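Hydroxyethylthiazole kinase (PDB 3HPD) probably catalyses the magnesium- and ATP-dependent phosphorylation of the hydroxyl group of 4-methyl-5-beta-hydroxyethylthiazole, a step towards thiamine diphosphate. Local coordinates at residues 5-10 against 206-211; 115-120 against 156-161; 169-174 against 213-218; 178-183 against 258-263; 218-223 against 244-249. All coordinates share one frame; numbering follows the deposited sequence.

Interaction 1 of 5, residues 5-10 against 206-211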
# COMPACT_ATOMS: atom_id res chain seq x y z
N ILE A 5 -11.51 24.62 -14.69
CA ILE A 5 -12.65 23.83 -15.14
C ILE A 5 -12.30 23.18 -16.47
O ILE A 5 -12.59 22.00 -16.70
CB ILE A 5 -13.91 24.71 -15.31
CG1 ILE A 5 -14.43 25.13 -13.93
CG2 ILE A 5 -14.98 23.97 -16.10
CD1 ILE A 5 -15.59 26.12 -13.97
N GLU A 6 -11.67 23.94 -17.35
CA GLU A 6 -11.29 23.42 -18.66
C GLU A 6 -10.19 22.36 -18.57
O GLU A 6 -10.20 21.40 -19.33
CB GLU A 6 -10.86 24.57 -19.57
CG GLU A 6 -12.02 25.47 -19.97
CD GLU A 6 -13.20 24.69 -20.55
OE1 GLU A 6 -12.99 23.94 -21.53
OE2 GLU A 6 -14.33 24.83 -20.02
N ALA A 7 -9.25 22.54 -17.65
CA ALA A 7 -8.17 21.57 -17.48
C ALA A 7 -8.74 20.23 -17.01
O ALA A 7 -8.35 19.17 -17.50
CB ALA A 7 -7.14 22.09 -16.48
N LEU A 8 -9.65 20.29 -16.04
CA LEU A 8 -10.27 19.08 -15.51
C LEU A 8 -10.99 18.34 -16.62
O LEU A 8 -10.88 17.12 -16.74
CB LEU A 8 -11.26 19.43 -14.40
CG LEU A 8 -11.97 18.24 -13.74
CD1 LEU A 8 -10.94 17.33 -13.09
CD2 LEU A 8 -12.97 18.74 -12.70
N LYS A 9 -11.72 19.09 -17.43
CA LYS A 9 -12.45 18.49 -18.54
C LYS A 9 -11.48 17.81 -19.50
O LYS A 9 -11.75 16.71 -19.98
CB LYS A 9 -13.27 19.56 -19.27
CG LYS A 9 -14.45 20.08 -18.46
CD LYS A 9 -15.22 21.16 -19.21
CE LYS A 9 -16.41 21.65 -18.40
NZ LYS A 9 -17.14 22.74 -19.10
N ARG A 10 -10.35 18.46 -19.77
CA ARG A 10 -9.35 17.90 -20.67
C ARG A 10 -8.75 16.61 -20.12
O ARG A 10 -8.50 15.66 -20.87
CB ARG A 10 -8.23 18.91 -20.94
CG ARG A 10 -8.63 20.05 -21.86
CD ARG A 10 -7.41 20.70 -22.51
NE ARG A 10 -6.53 21.32 -21.53
CZ ARG A 10 -6.87 22.34 -20.76
NH1 ARG A 10 -8.09 22.87 -20.85
NH2 ARG A 10 -6.00 22.85 -19.89
N ALA A 206 -0.14 16.97 -18.35
CA ALA A 206 -0.17 16.25 -19.61
C ALA A 206 -1.11 16.95 -20.59
O ALA A 206 -1.01 16.76 -21.80
CB ALA A 206 -0.62 14.81 -19.38
N VAL A 207 -2.03 17.77 -20.07
CA VAL A 207 -3.00 18.45 -20.92
C VAL A 207 -2.99 19.98 -20.89
O VAL A 207 -3.74 20.62 -21.62
CB VAL A 207 -4.44 17.97 -20.62
CG1 VAL A 207 -4.55 16.47 -20.86
CG2 VAL A 207 -4.81 18.31 -19.18
N THR A 208 -2.15 20.57 -20.04
CA THR A 208 -2.07 22.03 -19.95
C THR A 208 -0.72 22.47 -19.41
O THR A 208 -0.01 21.68 -18.78
CB THR A 208 -3.22 22.60 -19.07
OG1 THR A 208 -3.03 24.01 -18.89
CG2 THR A 208 -3.25 21.92 -17.72
N GLU A 209 -0.34 23.72 -19.66
CA GLU A 209 0.96 24.21 -19.19
C GLU A 209 1.12 24.12 -17.68
O GLU A 209 0.15 24.22 -16.93
CB GLU A 209 1.18 25.64 -19.69
CG GLU A 209 1.47 25.70 -21.19
CD GLU A 209 2.69 24.88 -21.58
OE1 GLU A 209 3.82 25.27 -21.23
OE2 GLU A 209 2.51 23.83 -22.24
N PRO A 210 2.36 23.90 -17.21
CA PRO A 210 2.78 23.76 -15.81
C PRO A 210 2.15 24.66 -14.74
O PRO A 210 1.69 24.16 -13.71
CB PRO A 210 4.29 23.94 -15.88
CG PRO A 210 4.62 23.30 -17.18
CD PRO A 210 3.54 23.86 -18.10
N LEU A 211 2.13 25.97 -14.96
CA LEU A 211 1.56 26.86 -13.96
C LEU A 211 0.07 26.60 -13.75
O LEU A 211 -0.39 26.46 -12.62
CB LEU A 211 1.77 28.33 -14.34
CG LEU A 211 1.21 29.34 -13.34
CD1 LEU A 211 1.80 29.07 -11.95
CD2 LEU A 211 1.52 30.76 -13.80
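Arg10 NE donates to the backbone carbonyl oxygen Val207 O at 2.9 Å, the one hydrogen bond across this contact. The N-H points well at its acceptor, with an angle of 164°. The oxygen sits at the edge of the guanidinium, near its plane. On the carbonyl side the donor stands well above the plane, so the bond does not follow a lone pair. The Arg10 chain bends at chi3 (-63°), which carries the guanidinium back along its own helix. One face then lies over Ala7 CA, off centre. The Arg10 and Thr208 side chains cross at about a right angle, with NH2 nearest. That approach is too short to be trusted in detail, and NH2 is badly angled for a bond to Thr208 OG1.

The rest is apolar packing. Val207 CG2 lies 3.9 Å from Arg10 CB. The methyl Thr208 CG2 lies 4.1 Å from Ala7 CB. With an alanine in place of Arg10, Val207 O would probably be left without this donor, and Ala7 CA without the guanidinium beside it.

The contact joins helix 2-14 to the turn between helices 193-205 and 210-231. Glu209 is the N-cap of the second of these. Val207 also packs on Val11 and Arg14, and Thr208 on Ala213, so the turn is held against both helix 2-14 and helix 210-231.

Interaction 2 of 5, residues 115-120 against 156-161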
# COMPACT_ATOMS: atom_id res chain seq x y z
N ASP A 115 9.50 19.93 -14.95
CA ASP A 115 8.49 20.89 -15.37
C ASP A 115 7.71 21.46 -14.20
O ASP A 115 7.18 22.57 -14.27
CB ASP A 115 7.56 20.23 -16.38
CG ASP A 115 8.29 19.86 -17.65
OD1 ASP A 115 8.49 20.76 -18.49
OD2 ASP A 115 8.68 18.68 -17.80
N VAL A 116 7.64 20.69 -13.11
CA VAL A 116 6.95 21.12 -11.90
C VAL A 116 7.68 20.57 -10.68
O VAL A 116 8.04 19.39 -10.65
CB VAL A 116 5.49 20.61 -11.84
CG1 VAL A 116 4.86 20.95 -10.48
CG2 VAL A 116 4.66 21.24 -12.95
N LEU A 117 7.94 21.45 -9.71
CA LEU A 117 8.58 21.06 -8.45
C LEU A 117 7.52 21.40 -7.42
O LEU A 117 7.07 22.53 -7.32
CB LEU A 117 9.85 21.88 -8.19
CG LEU A 117 10.49 21.69 -6.81
CD1 LEU A 117 10.95 20.26 -6.63
CD2 LEU A 117 11.67 22.64 -6.65
N LYS A 118 7.12 20.39 -6.65
CA LYS A 118 6.09 20.59 -5.64
C LYS A 118 6.44 20.06 -4.26
O LYS A 118 6.65 18.89 -4.09
CB LYS A 118 4.79 19.88 -6.02
CG LYS A 118 3.75 20.20 -4.97
CD LYS A 118 2.72 19.11 -4.63
CE LYS A 118 3.32 17.80 -3.99
NZ LYS A 118 4.23 17.94 -2.78
N GLY A 119 6.46 20.93 -3.26
CA GLY A 119 6.77 20.49 -1.92
C GLY A 119 6.32 21.46 -0.86
O GLY A 119 5.76 22.51 -1.20
N ASN A 120 6.55 21.15 0.41
CA ASN A 120 6.15 22.07 1.46
C ASN A 120 7.24 23.12 1.68
O ASN A 120 8.29 23.08 1.03
CB ASN A 120 5.85 21.34 2.78
CG ASN A 120 7.04 20.58 3.32
OD1 ASN A 120 8.18 21.06 3.26
ND2 ASN A 120 6.79 19.41 3.88
N ARG A 156 12.56 30.63 -10.33
CA ARG A 156 13.59 31.24 -11.17
C ARG A 156 14.90 30.47 -11.03
O ARG A 156 15.61 30.24 -12.01
CB ARG A 156 13.80 32.70 -10.79
CG ARG A 156 12.53 33.53 -10.88
CD ARG A 156 12.84 35.02 -10.90
NE ARG A 156 11.61 35.81 -10.99
CZ ARG A 156 11.55 37.02 -11.54
NH1 ARG A 156 12.63 37.57 -12.07
NH2 ARG A 156 10.39 37.67 -11.58
N GLU A 157 15.21 30.06 -9.81
CA GLU A 157 16.43 29.32 -9.53
C GLU A 157 16.49 28.01 -10.33
O GLU A 157 17.51 27.70 -10.95
CB GLU A 157 16.53 29.01 -8.04
CG GLU A 157 17.78 28.24 -7.63
CD GLU A 157 19.04 29.06 -7.82
OE1 GLU A 157 19.12 30.17 -7.25
OE2 GLU A 157 19.96 28.59 -8.53
N PHE A 158 15.40 27.26 -10.31
CA PHE A 158 15.34 25.98 -10.99
C PHE A 158 14.69 26.01 -12.37
O PHE A 158 14.46 24.97 -12.98
CB PHE A 158 14.63 24.96 -10.10
CG PHE A 158 15.31 24.74 -8.78
CD1 PHE A 158 16.60 24.22 -8.73
CD2 PHE A 158 14.69 25.11 -7.59
CE1 PHE A 158 17.26 24.06 -7.52
CE2 PHE A 158 15.35 24.95 -6.37
CZ PHE A 158 16.63 24.43 -6.34
N ASN A 159 14.41 27.22 -12.86
CA ASN A 159 13.80 27.41 -14.18
C ASN A 159 12.63 26.46 -14.41
O ASN A 159 12.59 25.73 -15.40
CB ASN A 159 14.86 27.22 -15.27
CG ASN A 159 14.33 27.57 -16.65
OD1 ASN A 159 13.65 28.59 -16.82
ND2 ASN A 159 14.66 26.75 -17.64
N THR A 160 11.66 26.49 -13.50
CA THR A 160 10.51 25.61 -13.61
C THR A 160 9.35 26.21 -12.83
O THR A 160 9.47 27.30 -12.28
CB THR A 160 10.84 24.21 -13.02
OG1 THR A 160 9.79 23.29 -13.31
CG2 THR A 160 11.02 24.30 -11.50
N THR A 161 8.22 25.51 -12.82
CA THR A 161 7.07 25.96 -12.06
C THR A 161 7.21 25.32 -10.69
O THR A 161 7.48 24.12 -10.59
CB THR A 161 5.74 25.51 -12.71
OG1 THR A 161 5.47 26.34 -13.85
CG2 THR A 161 4.58 25.62 -11.72
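Val116 and Thr161 bridge a parallel strand pairing that opens with one short and one weak backbone bond. Leu117 N donates to Thr161 O at 2.8 Å. Two residues earlier in the strand, Asp115 O receives Thr161 N only at 3.4 Å, a weak bond. Between them Val116 CA makes a C-H contact to Thr161 O at 3.3 Å. The Val116 and Thr161 side chains lie on the same face of the sheet.

The Thr160 hydroxyl is turned to the start of the strand, since OG1 lies anti to the backbone N (chi1 -171°). Its hydrogen bond goes to Val114 O. OG1 is 2.9 Å from Asp115 O as well, but that approach does not count as a bond. On the helix side, Leu117 CD2 touches Phe158 CD2 at 4.0 Å, obliquely to the ring. Asn159, with positive phi, is the C-prime residue of a Schellman motif that ends helix 144-157.

Strands 116-120 and 161-165 are parallel neighbours, and the helices between them make this a beta-alpha-beta crossover. Strand 116-120 carries Lys118, predicted to bind ATP and salt-bridged to Asp92. Pro210 and Thr214 of helix 210-231 cover the face with Val116 and Thr161; helix 121-131 packs on Leu117.

Interaction 3 of 5, residues 169-174 against 213-218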
# COMPACT_ATOMS: atom_id res chain seq x y z
N ASP A 169 -1.60 27.66 -0.55
CA ASP A 169 -0.58 27.19 -1.47
C ASP A 169 -0.20 28.31 -2.43
O ASP A 169 -1.04 29.13 -2.79
CB ASP A 169 -1.09 26.01 -2.31
CG ASP A 169 -1.66 24.89 -1.47
OD1 ASP A 169 -0.90 24.26 -0.71
OD2 ASP A 169 -2.87 24.65 -1.59
N TYR A 170 1.06 28.33 -2.83
CA TYR A 170 1.54 29.32 -3.79
C TYR A 170 2.17 28.56 -4.95
O TYR A 170 2.93 27.61 -4.75
CB TYR A 170 2.55 30.27 -3.15
CG TYR A 170 1.88 31.28 -2.26
CD1 TYR A 170 1.19 32.36 -2.80
CD2 TYR A 170 1.87 31.12 -0.88
CE1 TYR A 170 0.50 33.25 -1.99
CE2 TYR A 170 1.18 32.00 -0.06
CZ TYR A 170 0.50 33.06 -0.62
OH TYR A 170 -0.21 33.92 0.19
N VAL A 171 1.85 28.99 -6.17
CA VAL A 171 2.37 28.37 -7.37
C VAL A 171 2.90 29.49 -8.26
O VAL A 171 2.21 30.48 -8.47
CB VAL A 171 1.26 27.63 -8.14
CG1 VAL A 171 1.87 26.73 -9.21
CG2 VAL A 171 0.41 26.82 -7.18
N SER A 172 4.12 29.32 -8.77
CA SER A 172 4.71 30.35 -9.62
C SER A 172 5.64 29.76 -10.67
O SER A 172 6.29 28.74 -10.43
CB SER A 172 5.48 31.36 -8.77
OG SER A 172 6.04 32.38 -9.59
N ASP A 173 5.70 30.42 -11.82
CA ASP A 173 6.59 29.98 -12.89
C ASP A 173 7.69 31.02 -13.01
O ASP A 173 8.48 31.02 -13.95
CB ASP A 173 5.83 29.86 -14.22
CG ASP A 173 5.28 31.19 -14.72
OD1 ASP A 173 5.42 32.21 -14.01
OD2 ASP A 173 4.71 31.21 -15.83
N GLY A 174 7.75 31.92 -12.02
CA GLY A 174 8.76 32.96 -12.01
C GLY A 174 8.24 34.31 -12.47
O GLY A 174 8.78 35.35 -12.10
N ALA A 213 -1.57 23.90 -14.74
CA ALA A 213 -1.75 22.50 -14.38
C ALA A 213 -1.62 22.29 -12.88
O ALA A 213 -2.47 21.66 -12.24
CB ALA A 213 -0.74 21.63 -15.12
N THR A 214 -0.54 22.82 -12.30
CA THR A 214 -0.29 22.68 -10.88
C THR A 214 -1.36 23.41 -10.06
O THR A 214 -1.84 22.89 -9.05
CB THR A 214 1.11 23.21 -10.51
OG1 THR A 214 2.08 22.61 -11.38
CG2 THR A 214 1.45 22.85 -9.07
N THR A 215 -1.72 24.62 -10.49
CA THR A 215 -2.74 25.39 -9.78
C THR A 215 -4.05 24.61 -9.82
O THR A 215 -4.77 24.54 -8.82
CB THR A 215 -2.97 26.78 -10.44
OG1 THR A 215 -1.75 27.54 -10.40
CG2 THR A 215 -4.05 27.55 -9.70
N SER A 216 -4.37 24.03 -10.97
CA SER A 216 -5.60 23.26 -11.12
C SER A 216 -5.61 22.05 -10.20
O SER A 216 -6.64 21.70 -9.62
CB SER A 216 -5.79 22.80 -12.56
OG SER A 216 -5.93 23.91 -13.44
N ALA A 217 -4.46 21.40 -10.07
CA ALA A 217 -4.35 20.21 -9.22
C ALA A 217 -4.59 20.56 -7.76
O ALA A 217 -5.29 19.84 -7.04
CB ALA A 217 -2.97 19.59 -9.38
N LEU A 218 -4.02 21.68 -7.32
CA LEU A 218 -4.17 22.13 -5.94
C LEU A 218 -5.60 22.54 -5.61
O LEU A 218 -6.09 22.25 -4.52
CB LEU A 218 -3.20 23.28 -5.66
CG LEU A 218 -1.74 22.84 -5.54
CD1 LEU A 218 -0.81 24.01 -5.81
CD2 LEU A 218 -1.50 22.25 -4.15
O HOH W 1 -4.70 22.67 -2.05
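Val171 and Leu218 make the tightest apolar touch of this contact. Val171 CG2 and Leu218 CD1 are 3.4 Å apart, closer than usual van der Waals contact. The two side chains lie alongside, pointing opposite ways. The branches of Val171 divide the work: with CG1 anti to the backbone N (chi1 -167°), CG2 goes to Leu218 and CG1 rests on Thr214 CB at 3.8 Å. Its CB faces Thr215 OG1 at 3.8 Å, a hydroxyl that bonds to Leu211 O of its own helix.

A mixed contact follows. The other Leu218 methyl, CD2, lies 3.8 Å from the carboxylate carbon Asp169 CG.

No direct hydrogen bond crosses. One water bridges instead, 2.7 Å from Asp169 OD2 and 2.9 Å from the backbone oxygen Leu218 O. The other carboxylate oxygen, OD1, accepts from Gly166 N. Both oxygens of Asp169 are therefore engaged, close to Thr165, which is predicted to bind ATP.

The axes of 169-172 and 213-218 approach to 8.7 Å and run nearly antiparallel, at 164°. The strand lies between 161-165 and 177-180 in the sheet. Helix 210-231 covers the face with Asp169 and Val171, while helix 144-157 packs on Tyr170 and Ser172.

Interaction 4 of 5, residues 178-183 against 258-263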
# COMPACT_ATOMS: atom_id res chain seq x y z
N PHE A 178 0.04 32.28 -8.35
CA PHE A 178 -1.32 32.03 -7.91
C PHE A 178 -1.33 31.58 -6.46
O PHE A 178 -0.40 30.91 -6.01
CB PHE A 178 -1.98 30.95 -8.77
CG PHE A 178 -2.39 31.41 -10.13
CD1 PHE A 178 -3.64 32.00 -10.33
CD2 PHE A 178 -1.54 31.25 -11.22
CE1 PHE A 178 -4.03 32.43 -11.59
CE2 PHE A 178 -1.92 31.68 -12.49
CZ PHE A 178 -3.17 32.27 -12.68
N ALA A 179 -2.38 31.95 -5.74
CA ALA A 179 -2.54 31.56 -4.35
C ALA A 179 -3.78 30.68 -4.29
O ALA A 179 -4.83 31.04 -4.83
CB ALA A 179 -2.72 32.78 -3.47
N VAL A 180 -3.66 29.53 -3.64
CA VAL A 180 -4.78 28.60 -3.51
C VAL A 180 -5.18 28.50 -2.04
O VAL A 180 -4.35 28.16 -1.20
CB VAL A 180 -4.41 27.19 -4.02
CG1 VAL A 180 -5.56 26.22 -3.77
CG2 VAL A 180 -4.08 27.26 -5.50
N TYR A 181 -6.44 28.81 -1.74
CA TYR A 181 -6.92 28.79 -0.36
C TYR A 181 -7.73 27.54 0.00
O TYR A 181 -8.10 27.37 1.17
CB TYR A 181 -7.78 30.03 -0.10
CG TYR A 181 -7.05 31.33 -0.37
CD1 TYR A 181 -6.10 31.82 0.52
CD2 TYR A 181 -7.29 32.04 -1.55
CE1 TYR A 181 -5.40 33.00 0.24
CE2 TYR A 181 -6.60 33.21 -1.84
CZ TYR A 181 -5.65 33.68 -0.94
OH TYR A 181 -4.96 34.83 -1.22
N ASN A 182 -8.01 26.69 -0.98
CA ASN A 182 -8.78 25.47 -0.74
C ASN A 182 -7.99 24.43 0.05
O ASN A 182 -6.76 24.43 0.05
CB ASN A 182 -9.24 24.85 -2.06
CG ASN A 182 -10.23 25.72 -2.80
OD1 ASN A 182 -9.92 26.27 -3.86
ND2 ASN A 182 -11.43 25.86 -2.24
N GLY A 183 -8.72 23.54 0.72
CA GLY A 183 -8.09 22.49 1.50
C GLY A 183 -8.70 22.34 2.88
O GLY A 183 -9.63 23.07 3.24
N ALA A 258 -14.25 26.79 -5.43
CA ALA A 258 -12.91 27.29 -5.70
C ALA A 258 -12.54 28.59 -5.00
O ALA A 258 -13.30 29.56 -5.02
CB ALA A 258 -12.71 27.44 -7.22
N LYS A 259 -11.37 28.59 -4.36
CA LYS A 259 -10.84 29.76 -3.68
C LYS A 259 -9.42 29.91 -4.20
O LYS A 259 -8.48 29.33 -3.66
CB LYS A 259 -10.81 29.55 -2.16
CG LYS A 259 -12.16 29.26 -1.53
CD LYS A 259 -12.05 29.24 -0.01
CE LYS A 259 -13.37 28.88 0.65
NZ LYS A 259 -14.48 29.76 0.19
N VAL A 260 -9.26 30.69 -5.27
CA VAL A 260 -7.96 30.89 -5.89
C VAL A 260 -7.88 32.27 -6.52
O VAL A 260 -8.87 32.78 -7.03
CB VAL A 260 -7.71 29.81 -6.97
CG1 VAL A 260 -8.87 29.78 -7.96
CG2 VAL A 260 -6.40 30.09 -7.71
N ARG A 261 -6.69 32.87 -6.50
CA ARG A 261 -6.51 34.19 -7.08
C ARG A 261 -5.10 34.37 -7.60
O ARG A 261 -4.15 33.75 -7.11
CB ARG A 261 -6.81 35.27 -6.04
CG ARG A 261 -5.96 35.17 -4.77
CD ARG A 261 -6.33 36.27 -3.77
NE ARG A 261 -5.82 37.58 -4.16
CZ ARG A 261 -4.61 38.04 -3.85
NH1 ARG A 261 -3.78 37.29 -3.13
NH2 ARG A 261 -4.23 39.24 -4.26
N GLU A 262 -4.95 35.23 -8.61
CA GLU A 262 -3.63 35.50 -9.16
C GLU A 262 -3.04 36.60 -8.29
O GLU A 262 -3.73 37.57 -7.97
CB GLU A 262 -3.71 35.97 -10.61
CG GLU A 262 -2.37 35.84 -11.32
CD GLU A 262 -2.39 36.37 -12.74
OE1 GLU A 262 -3.45 36.28 -13.40
OE2 GLU A 262 -1.34 36.85 -13.20
N VAL A 263 -1.78 36.45 -7.93
CA VAL A 263 -1.10 37.42 -7.07
C VAL A 263 -0.26 38.44 -7.83
O VAL A 263 0.14 38.21 -8.97
CB VAL A 263 -0.20 36.68 -6.05
CG1 VAL A 263 0.66 37.67 -5.29
CG2 VAL A 263 -1.07 35.89 -5.08
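Ala179 and Arg261 form a hydrogen-bonded antiparallel pair and satisfy each other's backbone. Ala179 N donates to Arg261 O at 2.9 Å, and Arg261 N returns a bond to Ala179 O at 3.1 Å. Tyr181 N donates to Lys259 O at 2.8 Å. Beyond the strands a side chain takes over: Asn182 OD1 accepts from Lys259 N at 2.8 Å. Asn182 ND2 is satisfied by Glu226 OE2 and Tyr257 O, so both ends of the buried amide are used.

The Tyr181 hydroxyl accepts a weak bond from Arg261 NH1 at 3.3 Å. Arg261 CD lies at the edge of the Tyr181 ring, in its plane, and the ring and guanidinium planes are 30° apart. A leucine in place of Tyr181 would probably leave Arg261 NH1 without this acceptor and its side chain freer to turn. On the other face, Glu262 CG, anti to the backbone N (chi1 -162°), sits over the Phe178 ring in a CH-pi contact, 4.0 Å from the ring centroid. The Glu262 carboxylate pairs with Arg176.

Strand 260-263 is the last of the sheet within this chain and pairs with 177-180. Helix 210-231 packs on Phe178 and Asn182, and Phe3 of helix 2-14 meets the Phe178 ring edge-to-face.

Interaction 5 of 5, residues 218-223 against 244-249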
# COMPACT_ATOMS: atom_id res chain seq x y z
N LEU A 218 -4.02 21.68 -7.32
CA LEU A 218 -4.17 22.13 -5.94
C LEU A 218 -5.60 22.54 -5.61
O LEU A 218 -6.09 22.25 -4.52
CB LEU A 218 -3.20 23.28 -5.66
CG LEU A 218 -1.74 22.84 -5.54
CD1 LEU A 218 -0.81 24.01 -5.81
CD2 LEU A 218 -1.50 22.25 -4.15
N VAL A 219 -6.26 23.21 -6.55
CA VAL A 219 -7.64 23.63 -6.33
C VAL A 219 -8.55 22.41 -6.30
O VAL A 219 -9.38 22.26 -5.41
CB VAL A 219 -8.10 24.60 -7.44
CG1 VAL A 219 -9.62 24.78 -7.39
CG2 VAL A 219 -7.40 25.94 -7.26
N THR A 220 -8.39 21.54 -7.29
CA THR A 220 -9.21 20.34 -7.37
C THR A 220 -9.07 19.47 -6.12
O THR A 220 -10.06 19.03 -5.54
CB THR A 220 -8.85 19.51 -8.62
OG1 THR A 220 -9.15 20.27 -9.79
CG2 THR A 220 -9.64 18.21 -8.65
N PHE A 221 -7.83 19.21 -5.71
CA PHE A 221 -7.61 18.37 -4.53
C PHE A 221 -8.06 19.07 -3.25
O PHE A 221 -8.59 18.43 -2.34
CB PHE A 221 -6.13 18.00 -4.42
CG PHE A 221 -5.84 17.00 -3.34
CD1 PHE A 221 -6.18 15.66 -3.51
CD2 PHE A 221 -5.27 17.40 -2.13
CE1 PHE A 221 -5.94 14.72 -2.50
CE2 PHE A 221 -5.03 16.47 -1.12
CZ PHE A 221 -5.36 15.13 -1.30
N GLY A 222 -7.83 20.38 -3.19
CA GLY A 222 -8.22 21.14 -2.02
C GLY A 222 -9.72 21.11 -1.82
O GLY A 222 -10.21 21.01 -0.69
N ILE A 223 -10.46 21.22 -2.92
CA ILE A 223 -11.92 21.17 -2.86
C ILE A 223 -12.37 19.77 -2.47
O ILE A 223 -13.32 19.61 -1.69
CB ILE A 223 -12.54 21.54 -4.23
CG1 ILE A 223 -12.23 23.01 -4.56
CG2 ILE A 223 -14.06 21.30 -4.20
CD1 ILE A 223 -12.78 23.48 -5.91
N ASP A 244 -13.65 9.62 -3.53
CA ASP A 244 -15.03 9.82 -3.96
C ASP A 244 -15.19 11.19 -4.60
O ASP A 244 -15.80 11.31 -5.66
CB ASP A 244 -15.99 9.72 -2.77
CG ASP A 244 -16.20 8.29 -2.31
OD1 ASP A 244 -15.59 7.38 -2.90
OD2 ASP A 244 -16.98 8.09 -1.36
N TRP A 245 -14.62 12.21 -3.97
CA TRP A 245 -14.75 13.55 -4.51
C TRP A 245 -13.83 13.91 -5.66
O TRP A 245 -14.14 14.82 -6.44
CB TRP A 245 -14.68 14.57 -3.38
CG TRP A 245 -16.00 14.60 -2.68
CD1 TRP A 245 -16.34 13.96 -1.52
CD2 TRP A 245 -17.21 15.14 -3.20
NE1 TRP A 245 -17.69 14.06 -1.30
CE2 TRP A 245 -18.25 14.78 -2.32
CE3 TRP A 245 -17.53 15.89 -4.35
CZ2 TRP A 245 -19.59 15.14 -2.54
CZ3 TRP A 245 -18.85 16.26 -4.56
CH2 TRP A 245 -19.86 15.88 -3.67
N LEU A 246 -12.71 13.22 -5.80
CA LEU A 246 -11.83 13.50 -6.94
C LEU A 246 -12.59 13.03 -8.17
O LEU A 246 -12.37 13.51 -9.29
CB LEU A 246 -10.51 12.73 -6.81
CG LEU A 246 -9.51 13.37 -5.84
CD1 LEU A 246 -8.27 12.49 -5.72
CD2 LEU A 246 -9.14 14.77 -6.35
N TYR A 247 -13.51 12.09 -7.95
CA TYR A 247 -14.35 11.52 -9.00
C TYR A 247 -15.60 12.37 -9.24
O TYR A 247 -16.00 12.60 -10.38
CB TYR A 247 -14.77 10.11 -8.59
CG TYR A 247 -15.68 9.39 -9.55
CD1 TYR A 247 -15.18 8.78 -10.70
CD2 TYR A 247 -17.05 9.29 -9.29
CE1 TYR A 247 -16.02 8.08 -11.57
CE2 TYR A 247 -17.90 8.59 -10.15
CZ TYR A 247 -17.38 7.99 -11.29
OH TYR A 247 -18.21 7.28 -12.13
N ARG A 248 -16.22 12.82 -8.15
CA ARG A 248 -17.45 13.61 -8.24
C ARG A 248 -17.29 15.09 -8.58
O ARG A 248 -18.19 15.70 -9.15
CB ARG A 248 -18.24 13.52 -6.92
CG ARG A 248 -18.66 12.12 -6.54
CD ARG A 248 -19.46 12.13 -5.24
NE ARG A 248 -20.73 12.84 -5.38
CZ ARG A 248 -21.61 13.00 -4.40
NH1 ARG A 248 -21.37 12.51 -3.19
NH2 ARG A 248 -22.74 13.66 -4.63
N ILE A 249 -16.14 15.67 -8.24
CA ILE A 249 -15.95 17.08 -8.52
C ILE A 249 -16.22 17.38 -9.99
O ILE A 249 -15.80 16.63 -10.88
CB ILE A 249 -14.52 17.54 -8.12
CG1 ILE A 249 -14.41 19.06 -8.25
CG2 ILE A 249 -13.48 16.85 -8.99
CD1 ILE A 249 -13.14 19.64 -7.62
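Ile249 reaches across to Thr220 and Ile223 with the end of its side chain, and has more surface buried here than any other residue. Its chain is extended: CG1 is anti to the backbone N (chi1 -172°), and the next torsion is also near 180°. This sends CD1 out to the facing helix. There CD1 meets the methyl Thr220 CG2 at 3.9 Å and the backbone oxygen Thr220 O at 3.8 Å. It also meets Ile223 CG2 at 3.9 Å, where the two isoleucine chains cross at about a right angle. CD1 thus sits against two residues one helical turn apart.

Thr220 turns its methyl, not its hydroxyl, to the partner. CG2 is anti to the backbone N, while OG1 points back along the helix to bond with Ser216 O. A polar group in a buried place is thereby satisfied within its own helix.

The segments lie on helix 210-231 and at the end of helix 235-248, with Ile249 just beyond it, in this ribokinase-like alpha/beta fold. No hydrogen bond crosses between the segments, and the packing is entirely through carbon groups and one backbone oxygen.

Leu246 is second to Ile249 in buried surface. Its CD2 lies 4.2 Å from Thr220 CG2 and equally far from Phe221 CD1, obliquely to that ring. Ala33 and Ala36 of helix 27-37 pack on Leu246, and Val197 and Leu200 of helix 193-205 on Phe221. Asp244 OD2, on the same helix as Leu246, bonds to Ser237 OG of a second subunit.

In the fold
Helix 210-231 ties most of the set together. Interaction 1 uses the turn at its start, interaction 3 its next turns and interaction 5 the turns after that; interactions 3 and 5 share Leu218. Interactions 2, 3 and 4 all reach the same sheet. Interactions 3 and 4 lie on neighbouring strands, with centres about 9 Å apart. Interactions 2 and 5 are the most distant, about 23 Å between centres, on opposite sides of the chain's centre. Along the chain, interaction 2 is nested within the loop closed by interaction 1, and interaction 5 within that of interaction 4. Interactions 1 and 4 join the N-terminal helix and C-terminal strand to the fold; 2 and 3 lie nearest the predicted ATP site.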